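Local coordinates for phenylacetic acid degradation protein PaaI (PDB 1WLU) that probably hydrolyses acyl-CoA thioesters as a hot dog fold thioesterase linked to phenylacetic acid degradation, at residues H31-L34 against H35-H39. Sequence-based numbering, arbitrary orientation.
Sequences HLNL and HGTAH
Asn33 and Thr37 bring their polar branches together with both first torsions near +60°: CG of Asn33 (chi1 55°) and OG1 of Thr37 (chi1 63°) each sit between the backbone N and the carbonyl carbon. The chain doubles back here, with one isolated bridge, Leu32 with Ala38, and a type I beta turn from Asn33 to Gly36 at the tip. In this hot dog fold the loop leads from strand 20-26 into the central helix 40-56. Asn33 OD1 accepts from His35 N (2.6 Å), which makes an Asx turn, and, across the other face of the amide plane, from Thr37 N (3.1 Å). Asn33 ND2 gives a hydrogen bond to Thr37 OG1 (3.1 Å), with OG1 tilted about 21° out of the amide plane. An alanine here would remove the acceptor shared by the N-H groups of His35 and Thr37, and would probably leave both without that mate and Thr37 OG1 freer to turn. Asn33 N reaches Thr37 O at 2.8 Å, and His39 N reaches His31 O at 2.9 Å, almost straight. Gly36 N closes the turn on Asn33 O. His39 is the N-cap of the helix, and its ND1 takes the N-H of Gly41. Its NE2 is hydrogen-bonded to Ser49 OG of the second subunit, so one ring links the helix start to the subunit interface. Tyr70, seen to bind CoA in this protein though none is bound here, lies about 7 Å from His39, side chain to side chain. At the turn, a CH-pi contact sets Leu34 CD2 over one face of the His35 ring, 3.8 Å from the centroid.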
loop_
_atom_site.group_PDB
_atom_site.type_symbol
_atom_site.label_atom_id
_atom_site.label_comp_id
_atom_site.label_asym_id
_atom_site.label_seq_id
_atom_site.Cartn_x
_atom_site.Cartn_y
_atom_site.Cartn_z
ATOM N N HIS A 31 2.720 8.189 -24.196
ATOM C CA HIS A 31 2.663 7.521 -22.894
ATOM C C HIS A 31 3.910 7.770 -22.057
ATOM O O HIS A 31 4.003 7.302 -20.922
ATOM C CB HIS A 31 2.489 6.015 -23.087
ATOM C CG HIS A 31 1.225 5.642 -23.792
ATOM N ND1 HIS A 31 1.086 4.465 -24.494
ATOM C CD2 HIS A 31 0.037 6.283 -23.894
ATOM C CE1 HIS A 31 -0.132 4.398 -25.000
ATOM N NE2 HIS A 31 -0.789 5.489 -24.650
ATOM N N LEU A 32 4.867 8.505 -22.613
ATOM C CA LEU A 32 6.104 8.791 -21.900
ATOM C C LEU A 32 5.949 9.948 -20.925
ATOM O O LEU A 32 5.107 10.826 -21.114
ATOM C CB LEU A 32 7.226 9.104 -22.894
ATOM C CG LEU A 32 7.528 8.017 -23.928
ATOM C CD1 LEU A 32 8.682 8.469 -24.814
ATOM C CD2 LEU A 32 7.875 6.710 -23.226
ATOM N N ASN A 33 6.768 9.935 -19.879
ATOM C CA ASN A 33 6.745 10.979 -18.864
ATOM C C ASN A 33 7.896 11.954 -19.089
ATOM O O ASN A 33 8.563 11.912 -20.123
ATOM C CB ASN A 33 6.867 10.367 -17.467
ATOM C CG ASN A 33 8.096 9.496 -17.325
ATOM O OD1 ASN A 33 9.106 9.722 -17.988
ATOM N ND2 ASN A 33 8.021 8.498 -16.447
ATOM N N LEU A 34 8.125 12.817 -18.103
ATOM C CA LEU A 34 9.190 13.812 -18.169
ATOM C C LEU A 34 10.575 13.168 -18.156
ATOM O O LEU A 34 11.573 13.832 -18.432
ATOM C CB LEU A 34 9.076 14.793 -16.996
ATOM C CG LEU A 34 9.387 14.278 -15.584
ATOM C CD1 LEU A 34 9.382 15.454 -14.614
ATOM C CD2 LEU A 34 8.371 13.225 -15.157
ATOM N N HIS A 35 10.629 11.879 -17.831
ATOM C CA HIS A 35 11.896 11.150 -17.782
ATOM C C HIS A 35 12.182 10.457 -19.113
ATOM O O HIS A 35 13.300 9.999 -19.357
ATOM C CB HIS A 35 11.865 10.089 -16.676
ATOM C CG HIS A 35 11.510 10.624 -15.324
ATOM N ND1 HIS A 35 12.217 11.637 -14.713
ATOM C CD2 HIS A 35 10.540 10.261 -14.449
ATOM C CE1 HIS A 35 11.700 11.875 -13.520
ATOM N NE2 HIS A 35 10.681 11.054 -13.336
ATOM N N GLY A 36 11.170 10.374 -19.971
ATOM C CA GLY A 36 11.353 9.714 -21.251
ATOM C C GLY A 36 11.071 8.224 -21.158
ATOM O O GLY A 36 11.426 7.456 -22.052
ATOM N N THR A 37 10.441 7.813 -20.063
ATOM C CA THR A 37 10.095 6.411 -19.856
ATOM C C THR A 37 8.580 6.321 -19.716
ATOM O O THR A 37 7.905 7.342 -19.600
ATOM C CB THR A 37 10.754 5.841 -18.578
ATOM O OG1 THR A 37 10.262 6.537 -17.427
ATOM C CG2 THR A 37 12.262 5.995 -18.645
ATOM N N ALA A 38 8.040 5.107 -19.732
ATOM C CA ALA A 38 6.599 4.943 -19.600
ATOM C C ALA A 38 6.117 5.594 -18.306
ATOM O O ALA A 38 6.618 5.293 -17.223
ATOM C CB ALA A 38 6.238 3.465 -19.616
ATOM N N HIS A 39 5.148 6.497 -18.428
ATOM C CA HIS A 39 4.597 7.203 -17.275
ATOM C C HIS A 39 3.995 6.192 -16.298
ATOM O O HIS A 39 3.357 5.218 -16.708
ATOM C CB HIS A 39 3.531 8.194 -17.759
ATOM C CG HIS A 39 3.100 9.197 -16.731
ATOM N ND1 HIS A 39 2.335 8.865 -15.634
ATOM C CD2 HIS A 39 3.278 10.538 -16.673
ATOM C CE1 HIS A 39 2.054 9.959 -14.948
ATOM N NE2 HIS A 39 2.615 10.989 -15.558
#